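Local coordinates for protein glycosyl transferase (Staphylococcus aureus, PDB 5U02) that belongs to the glycosyl transferases, its chain here joining a helical linker domain to two beta-rich domains of the E-set clan, with three chains in the assembly, at residues A[137-142]-A[226-231]; A[150-155]-A[193-198]; A[169-174]-A[213-218]. One frame throughout, in Å; residues are numbered along the deposited sequence.

Interaction 1 (A[137-142]-A[226-231]); sequences PKVKMT and FEVRVG
V139 and V230 mark the closest approach of the two backbones, 6.6 Å between their CA atoms, as 137-142 and 226-231 run in roughly the same direction without direct backbone pairing. Branched side chains fill the gap. V139 holds CG1 anti to its backbone N (chi1 178°) and CG2 beside that N, a fork that serves two neighbours: CG1 meets V230 CG1 at 3.7 Å, and CG2 meets V228 CG1 at 3.6 Å. The other V228 methyl, CG2, lies 4.0 Å from P137 CG. The proline ring also lays its CD over one face of the F226 ring, 4.1 Å from F226 CD2. Strands 138-146 and 224-229 are not neighbours in the antiparallel sheet of this E-set domain, but the sheet curls, bringing their side chains together; L155, L157 and L217 also pack on V139, and compact apolar residues suit this interior. Water lies between the backbones: one molecule accepts from G231 N at 2.7 Å and is in bonding range of V139 O, while a second sits 2.9 Å from R229 O with a weak, longer approach to V139 O. G231 has a positive phi (130°), a conformation glycine adopts readily because it has no side chain.

Interaction 2 (A[150-155]-A[193-198]); sequences KIVTEL and QYRFNI
I151 and I198, T153 and F196, and L155 and Y194 face each other as the three hydrogen-bonded pairs of an antiparallel strand pair, each exchanging two N-H...O=C bonds. The shortest at the I151 end is I198 N to I151 O, 2.7 Å and nearly straight at 174°. Between them, V152 with N197 and E154 with R195 form the non-hydrogen-bonded pairs, where CA-H groups lean on carbonyls, as V152 CA does on F196 O at 3.4 Å.

Alternation separates two faces. On the largely apolar one, I151 CB meets I198 CB at 4.0 Å, and I198 CD1 reaches I151 CG2; beta-branched isoleucines fill a strand face close to the backbone. The Y194 ring turns its edge to L155 O. On the other face V152 holds both methyls against N197, CG2 lying 3.6 Å from N197 OD1, while V152 CG1 comes within 3.4 Å of R195 NH1, met obliquely. R195 gets there through an initially extended chain that bends at chi3 (-64°). Its NH2 stays 4.2 Å from E154 OE2, too far for a salt bridge, though the opposite charges probably still attract.

The polar ends have partners in the second subunit: E154 OE2 bonds to Y206 OH there, N197 ND2 to D202, and K150 NZ forms a salt bridge with E201. K150, E154 and N197 thus suit the side that meets the neighbouring chain. E154 OE1 is held by T142 OG1, and T153 OG1 bonds to A143 O.

Within the curled sheet of the E-set domain, strand 150-159 lies between strands 138-146 and 193-199, and strand 193-199 lies between it and strand 181-190; the largely apolar face packs on strand 168-175, with L171 touching T153, F196 and I198.

Interaction 3 (A[169-174]-A[213-218]); sequences VRLKLH and WDVFLE
R170 pairs with E218, K172 with F216 and H174 with D214 across two antiparallel strands whose axes approach to 4.5 Å and run 154° apart, a twisted pair in the curled sheet of the E-set domain. Each pair exchanges two backbone bonds, among them F216 N to K172 O at 2.7 Å. Between them, L171 faces L217 and L173 faces V215 as non-hydrogen-bonded pairs.

The leucines and V215 form an apolar face turned to the interior. L171 has CG anti to the backbone N (chi1 -167°), and from there CD1 reaches across to V215 CG1 at 3.8 Å. L173 runs alongside V215, its CD2 near V215 CG2, while L173 CB lies 4.0 Å from W213 CE3. Leucine suits this place because its branched end reaches neighbouring strands: L171 packs on L155, and L217 on L155 and L157, of strand 150-159.

The other face carries polar and aromatic groups. H174 presents its ring edge toward the face of F216 in an offset edge-to-face pair, planes 72° apart, and H174 CB sits 3.7 Å from F216 CE1. K172 extends fully; its NZ makes a salt bridge with E227, and its attraction to the F216 ring is at most weak. R229 makes a cation-pi contact with the F216 ring. D214 OD1 is hydrogen-bonded to S268 OG and salt-bridged to R176 and R229, which probably balance its charge.

R170 and E218 lie side by side, long chains that bring opposite charges together in a salt bridge. The stronger partner of R170 NH2 is E164 of the third subunit. The arginine bends at chi3, and NE, with E218 OE2 near the guanidinium plane, donates to that oxygen at 3.3 Å, meeting it from above the carboxylate plane.

How the interactions relate
Following the chain from the N terminus, strand 138-146 comes first and leads directly into strand 150-159, its partner in the sheet. Interaction 2 then closes a loop when 193-198 returns to 150-155. Segment 169-174 precedes that return and is paired in interaction 3 only when 213-218 arrives; the two therefore cross in the chain. Interaction 1 encloses both, since 226-231 arrives last and meets 137-142. All three lie in one curled sheet. Between interactions 1 and 3, V228 O probably accepts a hydrogen bond from L217 N, joining strands 224-229 and 212-221. Interactions 2 and 3 share the interior, where Y194 CD2 packs on V169 CG2.

Interaction 1 (A[137-142]-A[226-231])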
loop_
_atom_site.group_PDB
_atom_site.type_symbol
_atom_site.label_atom_id
_atom_site.label_comp_id
_atom_site.label_asym_id
_atom_site.label_seq_id
_atom_site.Cartn_x
_atom_site.Cartn_y
_atom_site.Cartn_z
ATOM N N PRO A 137 2.477 7.000 19.700
ATOM C CA PRO A 137 1.340 6.120 19.985
ATOM C C PRO A 137 1.746 4.948 20.859
ATOM O O PRO A 137 2.862 4.436 20.774
ATOM C CB PRO A 137 0.904 5.624 18.600
ATOM C CG PRO A 137 2.115 5.772 17.753
ATOM C CD PRO A 137 2.801 7.017 18.258
ATOM N N LYS A 138 0.815 4.521 21.697
ATOM C CA LYS A 138 0.964 3.269 22.426
ATOM C C LYS A 138 0.516 2.116 21.542
ATOM O O LYS A 138 -0.531 2.189 20.892
ATOM C CB LYS A 138 0.139 3.291 23.719
ATOM C CG LYS A 138 0.564 4.352 24.717
ATOM C CD LYS A 138 1.854 3.960 25.422
ATOM C CE LYS A 138 2.107 4.841 26.637
ATOM N NZ LYS A 138 3.289 4.386 27.430
ATOM N N VAL A 139 1.316 1.052 21.505
ATOM C CA VAL A 139 1.052 -0.091 20.639
ATOM C C VAL A 139 0.958 -1.343 21.494
ATOM O O VAL A 139 1.801 -1.567 22.369
ATOM C CB VAL A 139 2.138 -0.250 19.563
ATOM C CG1 VAL A 139 1.857 -1.487 18.715
ATOM C CG2 VAL A 139 2.202 0.984 18.690
ATOM N N LYS A 140 -0.062 -2.158 21.238
ATOM C CA LYS A 140 -0.184 -3.467 21.862
ATOM C C LYS A 140 -0.272 -4.519 20.763
ATOM O O LYS A 140 -1.050 -4.366 19.815
ATOM C CB LYS A 140 -1.400 -3.536 22.797
ATOM C CG LYS A 140 -1.570 -4.898 23.457
ATOM C CD LYS A 140 -2.945 -5.115 24.071
ATOM C CE LYS A 140 -2.932 -6.363 24.951
ATOM N NZ LYS A 140 -4.103 -6.463 25.867
ATOM N N MET A 141 0.548 -5.563 20.873
ATOM C CA MET A 141 0.523 -6.663 19.911
ATOM C C MET A 141 -0.616 -7.591 20.306
ATOM O O MET A 141 -0.476 -8.416 21.212
ATOM C CB MET A 141 1.868 -7.381 19.886
ATOM C CG MET A 141 1.998 -8.460 18.806
ATOM S SD MET A 141 3.599 -9.304 18.869
ATOM C CE MET A 141 3.501 -10.093 20.470
ATOM N N THR A 142 -1.763 -7.444 19.639
ATOM C CA THR A 142 -2.964 -8.175 20.023
ATOM C C THR A 142 -3.099 -9.534 19.340
ATOM O O THR A 142 -3.957 -10.323 19.747
ATOM C CB THR A 142 -4.215 -7.328 19.747
ATOM O OG1 THR A 142 -4.054 -6.606 18.520
ATOM C CG2 THR A 142 -4.461 -6.341 20.885
ATOM N N PHE A 226 7.391 8.234 13.603
ATOM C CA PHE A 226 7.554 7.588 14.894
ATOM C C PHE A 226 8.052 6.164 14.687
ATOM O O PHE A 226 7.564 5.444 13.810
ATOM C CB PHE A 226 6.239 7.565 15.676
ATOM C CG PHE A 226 5.742 8.926 16.070
ATOM C CD1 PHE A 226 6.410 9.675 17.027
ATOM C CD2 PHE A 226 4.601 9.454 15.489
ATOM C CE1 PHE A 226 5.953 10.927 17.392
ATOM C CE2 PHE A 226 4.138 10.706 15.851
ATOM C CZ PHE A 226 4.815 11.443 16.803
ATOM N N GLU A 227 9.036 5.772 15.484
ATOM C CA GLU A 227 9.537 4.405 15.510
ATOM C C GLU A 227 9.128 3.818 16.854
ATOM O O GLU A 227 9.670 4.203 17.895
ATOM C CB GLU A 227 11.052 4.375 15.317
ATOM C CG GLU A 227 11.580 3.140 14.604
ATOM C CD GLU A 227 13.093 3.005 14.714
ATOM O OE1 GLU A 227 13.668 2.111 14.055
ATOM O OE2 GLU A 227 13.705 3.792 15.467
ATOM N N VAL A 228 8.158 2.910 16.846
ATOM C CA VAL A 228 7.635 2.333 18.081
ATOM C C VAL A 228 8.080 0.880 18.151
ATOM O O VAL A 228 7.670 0.057 17.321
ATOM C CB VAL A 228 6.108 2.449 18.174
ATOM C CG1 VAL A 228 5.618 1.808 19.477
ATOM C CG2 VAL A 228 5.686 3.902 18.103
ATOM N N ARG A 229 8.922 0.566 19.140
ATOM C CA ARG A 229 9.333 -0.811 19.389
ATOM C C ARG A 229 8.174 -1.561 20.029
ATOM O O ARG A 229 7.524 -1.047 20.945
ATOM C CB ARG A 229 10.576 -0.836 20.287
ATOM C CG ARG A 229 11.139 -2.217 20.574
ATOM C CD ARG A 229 12.189 -2.571 19.539
ATOM N NE ARG A 229 12.946 -3.763 19.862
ATOM C CZ ARG A 229 12.510 -5.001 19.643
ATOM N NH1 ARG A 229 11.306 -5.204 19.122
ATOM N NH2 ARG A 229 13.261 -6.057 19.957
ATOM N N VAL A 230 7.885 -2.761 19.524
ATOM C CA VAL A 230 6.652 -3.446 19.889
ATOM C C VAL A 230 6.960 -4.772 20.568
ATOM O O VAL A 230 8.017 -5.381 20.361
ATOM C CB VAL A 230 5.733 -3.666 18.667
ATOM C CG1 VAL A 230 5.395 -2.336 18.004
ATOM C CG2 VAL A 230 6.373 -4.615 17.678
ATOM N N GLY A 231 6.011 -5.218 21.387
ATOM C CA GLY A 231 6.089 -6.521 22.013
ATOM C C GLY A 231 5.868 -6.500 23.510
ATOM O O GLY A 231 5.286 -7.440 24.058
HETATM O O HOH W 1 4.009 -3.677 22.333
HETATM O O HOH W 2 5.088 -1.023 22.429
#

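Interaction 2 (A[150-155]-A[193-198])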
loop_
_atom_site.group_PDB
_atom_site.type_symbol
_atom_site.label_atom_id
_atom_site.label_comp_id
_atom_site.label_asym_id
_atom_site.label_seq_id
_atom_site.Cartn_x
_atom_site.Cartn_y
_atom_site.Cartn_z
ATOM N N LYS A 150 3.930 -18.017 6.508
ATOM C CA LYS A 150 3.775 -16.591 6.760
ATOM C C LYS A 150 3.696 -16.324 8.256
ATOM O O LYS A 150 3.446 -17.223 9.062
ATOM C CB LYS A 150 2.527 -16.030 6.071
ATOM C CG LYS A 150 1.231 -16.626 6.586
ATOM C CD LYS A 150 0.016 -15.945 5.969
ATOM C CE LYS A 150 -1.270 -16.565 6.490
ATOM N NZ LYS A 150 -2.471 -15.898 5.925
ATOM N N ILE A 151 3.906 -15.058 8.604
ATOM C CA ILE A 151 3.656 -14.533 9.939
ATOM C C ILE A 151 2.469 -13.586 9.847
ATOM O O ILE A 151 2.422 -12.726 8.958
ATOM C CB ILE A 151 4.890 -13.802 10.496
ATOM C CG1 ILE A 151 6.088 -14.747 10.594
ATOM C CG2 ILE A 151 4.577 -13.158 11.845
ATOM C CD1 ILE A 151 7.414 -14.014 10.763
ATOM N N VAL A 152 1.511 -13.742 10.755
ATOM C CA VAL A 152 0.364 -12.847 10.855
ATOM C C VAL A 152 0.407 -12.201 12.230
ATOM O O VAL A 152 0.315 -12.896 13.252
ATOM C CB VAL A 152 -0.965 -13.586 10.639
ATOM C CG1 VAL A 152 -2.141 -12.607 10.673
ATOM C CG2 VAL A 152 -0.931 -14.352 9.329
ATOM N N THR A 153 0.557 -10.879 12.261
ATOM C CA THR A 153 0.593 -10.158 13.522
ATOM C C THR A 153 -0.348 -8.966 13.456
ATOM O O THR A 153 -0.458 -8.296 12.423
ATOM C CB THR A 153 2.023 -9.706 13.888
ATOM O OG1 THR A 153 2.028 -9.180 15.217
ATOM C CG2 THR A 153 2.526 -8.646 12.941
ATOM N N GLU A 154 -1.038 -8.723 14.565
ATOM C CA GLU A 154 -1.969 -7.613 14.696
ATOM C C GLU A 154 -1.438 -6.660 15.755
ATOM O O GLU A 154 -1.139 -7.080 16.878
ATOM C CB GLU A 154 -3.364 -8.118 15.073
ATOM C CG GLU A 154 -4.427 -7.044 15.158
ATOM C CD GLU A 154 -5.735 -7.585 15.689
ATOM O OE1 GLU A 154 -5.819 -7.836 16.911
ATOM O OE2 GLU A 154 -6.674 -7.774 14.880
ATOM N N LEU A 155 -1.301 -5.390 15.393
ATOM C CA LEU A 155 -0.859 -4.350 16.311
ATOM C C LEU A 155 -2.000 -3.369 16.516
ATOM O O LEU A 155 -2.559 -2.851 15.544
ATOM C CB LEU A 155 0.378 -3.627 15.774
ATOM C CG LEU A 155 1.575 -4.546 15.518
ATOM C CD1 LEU A 155 2.759 -3.742 15.019
ATOM C CD2 LEU A 155 1.931 -5.311 16.781
ATOM N N GLN A 193 -6.851 -1.523 14.715
ATOM C CA GLN A 193 -6.195 -2.823 14.710
ATOM C C GLN A 193 -5.564 -3.032 13.342
ATOM O O GLN A 193 -6.277 -3.122 12.341
ATOM C CB GLN A 193 -7.190 -3.940 15.011
ATOM C CG GLN A 193 -7.881 -3.825 16.352
ATOM C CD GLN A 193 -8.986 -4.840 16.498
ATOM O OE1 GLN A 193 -8.843 -5.827 17.211
ATOM N NE2 GLN A 193 -10.101 -4.598 15.822
ATOM N N TYR A 194 -4.238 -3.122 13.300
ATOM C CA TYR A 194 -3.493 -3.173 12.047
ATOM C C TYR A 194 -2.859 -4.551 11.877
ATOM O O TYR A 194 -2.035 -4.965 12.701
ATOM C CB TYR A 194 -2.438 -2.064 12.017
ATOM C CG TYR A 194 -3.056 -0.678 11.959
ATOM C CD1 TYR A 194 -3.477 -0.029 13.117
ATOM C CD2 TYR A 194 -3.257 -0.042 10.742
ATOM C CE1 TYR A 194 -4.058 1.226 13.061
ATOM C CE2 TYR A 194 -3.833 1.209 10.672
ATOM C CZ TYR A 194 -4.232 1.837 11.836
ATOM O OH TYR A 194 -4.810 3.082 11.791
ATOM N N ARG A 195 -3.234 -5.247 10.802
ATOM C CA ARG A 195 -2.834 -6.628 10.556
ATOM C C ARG A 195 -1.819 -6.695 9.424
ATOM O O ARG A 195 -2.044 -6.133 8.348
ATOM C CB ARG A 195 -4.051 -7.489 10.215
ATOM C CG ARG A 195 -3.710 -8.875 9.687
ATOM C CD ARG A 195 -4.979 -9.666 9.452
ATOM N NE ARG A 195 -5.686 -9.890 10.706
ATOM C CZ ARG A 195 -5.925 -11.089 11.221
ATOM N NH1 ARG A 195 -5.537 -12.178 10.570
ATOM N NH2 ARG A 195 -6.570 -11.194 12.374
ATOM N N PHE A 196 -0.719 -7.403 9.661
ATOM C CA PHE A 196 0.356 -7.543 8.689
ATOM C C PHE A 196 0.564 -9.020 8.388
ATOM O O PHE A 196 0.771 -9.822 9.307
ATOM C CB PHE A 196 1.652 -6.911 9.205
ATOM C CG PHE A 196 1.559 -5.428 9.438
ATOM C CD1 PHE A 196 1.060 -4.920 10.633
ATOM C CD2 PHE A 196 1.950 -4.542 8.448
ATOM C CE1 PHE A 196 0.972 -3.547 10.841
ATOM C CE2 PHE A 196 1.864 -3.179 8.640
ATOM C CZ PHE A 196 1.375 -2.677 9.838
ATOM N N ASN A 197 0.489 -9.379 7.101
ATOM C CA ASN A 197 0.874 -10.702 6.616
ATOM C C ASN A 197 2.304 -10.604 6.103
ATOM O O ASN A 197 2.556 -9.945 5.090
ATOM C CB ASN A 197 -0.060 -11.185 5.508
ATOM C CG ASN A 197 -1.504 -11.299 5.959
ATOM O OD1 ASN A 197 -1.786 -11.634 7.105
ATOM N ND2 ASN A 197 -2.428 -11.017 5.049
ATOM N N ILE A 198 3.233 -11.247 6.804
ATOM C CA ILE A 198 4.640 -11.277 6.420
ATOM C C ILE A 198 4.888 -12.614 5.735
ATOM O O ILE A 198 5.093 -13.636 6.398
ATOM C CB ILE A 198 5.567 -11.104 7.624
ATOM C CG1 ILE A 198 5.253 -9.822 8.388
ATOM C CG2 ILE A 198 7.015 -11.111 7.177
ATOM C CD1 ILE A 198 5.877 -9.820 9.752
#

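Interaction 3 (A[169-174]-A[213-218])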
loop_
_atom_site.group_PDB
_atom_site.type_symbol
_atom_site.label_atom_id
_atom_site.label_comp_id
_atom_site.label_asym_id
_atom_site.label_seq_id
_atom_site.Cartn_x
_atom_site.Cartn_y
_atom_site.Cartn_z
ATOM N N VAL A 169 1.011 3.502 8.378
ATOM C CA VAL A 169 1.742 2.584 9.241
ATOM C C VAL A 169 2.378 1.503 8.381
ATOM O O VAL A 169 1.798 1.062 7.382
ATOM C CB VAL A 169 0.841 1.959 10.333
ATOM C CG1 VAL A 169 0.119 3.043 11.127
ATOM C CG2 VAL A 169 -0.153 0.982 9.739
ATOM N N ARG A 170 3.587 1.098 8.759
ATOM C CA ARG A 170 4.266 -0.041 8.166
ATOM C C ARG A 170 4.892 -0.849 9.288
ATOM O O ARG A 170 5.191 -0.315 10.359
ATOM C CB ARG A 170 5.361 0.374 7.167
ATOM C CG ARG A 170 4.891 1.253 6.030
ATOM C CD ARG A 170 5.935 1.324 4.919
ATOM N NE ARG A 170 7.125 2.087 5.291
ATOM C CZ ARG A 170 8.210 2.182 4.524
ATOM N NH1 ARG A 170 8.248 1.556 3.352
ATOM N NH2 ARG A 170 9.256 2.899 4.922
ATOM N N LEU A 171 5.088 -2.138 9.040
ATOM C CA LEU A 171 5.812 -2.987 9.974
ATOM C C LEU A 171 7.289 -2.971 9.606
ATOM O O LEU A 171 7.647 -3.190 8.446
ATOM C CB LEU A 171 5.268 -4.414 9.955
ATOM C CG LEU A 171 5.755 -5.286 11.109
ATOM C CD1 LEU A 171 5.424 -4.613 12.421
ATOM C CD2 LEU A 171 5.110 -6.653 11.054
ATOM N N LYS A 172 8.142 -2.708 10.587
ATOM C CA LYS A 172 9.568 -2.549 10.350
ATOM C C LYS A 172 10.342 -3.654 11.051
ATOM O O LYS A 172 10.186 -3.859 12.259
ATOM C CB LYS A 172 10.052 -1.183 10.833
ATOM C CG LYS A 172 11.525 -0.925 10.603
ATOM C CD LYS A 172 11.894 0.459 11.107
ATOM C CE LYS A 172 13.353 0.768 10.893
ATOM N NZ LYS A 172 13.668 2.095 11.464
ATOM N N LEU A 173 11.168 -4.360 10.288
ATOM C CA LEU A 173 12.177 -5.257 10.834
ATOM C C LEU A 173 13.514 -4.530 10.767
ATOM O O LEU A 173 13.923 -4.081 9.694
ATOM C CB LEU A 173 12.233 -6.575 10.058
ATOM C CG LEU A 173 10.933 -7.380 9.951
ATOM C CD1 LEU A 173 11.157 -8.712 9.237
ATOM C CD2 LEU A 173 10.310 -7.601 11.325
ATOM N N HIS A 174 14.175 -4.388 11.909
ATOM C CA HIS A 174 15.428 -3.650 12.006
ATOM C C HIS A 174 16.465 -4.584 12.606
ATOM O O HIS A 174 16.258 -5.113 13.702
ATOM C CB HIS A 174 15.252 -2.391 12.863
ATOM C CG HIS A 174 16.137 -1.244 12.466
ATOM N ND1 HIS A 174 16.140 -0.042 13.147
ATOM C CD2 HIS A 174 17.044 -1.114 11.466
ATOM C CE1 HIS A 174 17.010 0.776 12.580
ATOM N NE2 HIS A 174 17.572 0.151 11.559
ATOM N N TRP A 213 16.555 -9.687 14.233
ATOM C CA TRP A 213 15.668 -8.718 13.599
ATOM C C TRP A 213 14.664 -8.252 14.645
ATOM O O TRP A 213 13.843 -9.045 15.118
ATOM C CB TRP A 213 14.960 -9.325 12.386
ATOM C CG TRP A 213 15.893 -9.762 11.290
ATOM C CD1 TRP A 213 16.486 -10.986 11.157
ATOM C CD2 TRP A 213 16.342 -8.976 10.174
ATOM N NE1 TRP A 213 17.273 -11.009 10.031
ATOM C CE2 TRP A 213 17.201 -9.789 9.410
ATOM C CE3 TRP A 213 16.098 -7.666 9.749
ATOM C CZ2 TRP A 213 17.817 -9.337 8.246
ATOM C CZ3 TRP A 213 16.717 -7.217 8.591
ATOM C CH2 TRP A 213 17.563 -8.051 7.854
ATOM N N ASP A 214 14.735 -6.977 15.013
ATOM C CA ASP A 214 13.825 -6.421 15.998
ATOM C C ASP A 214 12.608 -5.831 15.296
ATOM O O ASP A 214 12.714 -5.297 14.188
ATOM C CB ASP A 214 14.528 -5.366 16.859
ATOM C CG ASP A 214 15.807 -5.897 17.518
ATOM O OD1 ASP A 214 15.690 -6.833 18.330
ATOM O OD2 ASP A 214 16.896 -5.326 17.293
ATOM N N VAL A 215 11.445 -5.954 15.931
ATOM C CA VAL A 215 10.174 -5.561 15.322
ATOM C C VAL A 215 9.804 -4.161 15.797
ATOM O O VAL A 215 9.733 -3.905 17.005
ATOM C CB VAL A 215 9.061 -6.568 15.652
ATOM C CG1 VAL A 215 7.786 -6.229 14.891
ATOM C CG2 VAL A 215 9.513 -7.991 15.322
ATOM N N PHE A 216 9.575 -3.257 14.846
ATOM C CA PHE A 216 9.068 -1.919 15.105
ATOM C C PHE A 216 7.786 -1.695 14.309
ATOM O O PHE A 216 7.541 -2.341 13.286
ATOM C CB PHE A 216 10.081 -0.831 14.708
ATOM C CG PHE A 216 11.338 -0.810 15.535
ATOM C CD1 PHE A 216 12.318 -1.767 15.353
ATOM C CD2 PHE A 216 11.557 0.197 16.465
ATOM C CE1 PHE A 216 13.483 -1.736 16.100
ATOM C CE2 PHE A 216 12.724 0.232 17.213
ATOM C CZ PHE A 216 13.685 -0.733 17.031
ATOM N N LEU A 217 6.970 -0.761 14.786
ATOM C CA LEU A 217 5.876 -0.203 14.003
ATOM C C LEU A 217 6.234 1.230 13.640
ATOM O O LEU A 217 6.451 2.062 14.528
ATOM C CB LEU A 217 4.554 -0.236 14.766
ATOM C CG LEU A 217 3.389 0.349 13.958
ATOM C CD1 LEU A 217 2.962 -0.622 12.865
ATOM C CD2 LEU A 217 2.204 0.711 14.841
ATOM N N GLU A 218 6.305 1.513 12.343
ATOM C CA GLU A 218 6.551 2.863 11.862
ATOM C C GLU A 218 5.217 3.550 11.608
ATOM O O GLU A 218 4.332 2.974 10.970
ATOM C CB GLU A 218 7.390 2.845 10.582
ATOM C CG GLU A 218 7.661 4.221 10.004
ATOM C CD GLU A 218 7.995 4.178 8.524
ATOM O OE1 GLU A 218 9.188 4.034 8.184
ATOM O OE2 GLU A 218 7.062 4.283 7.700
HETATM O O HOH W 3 10.989 3.903 10.603
#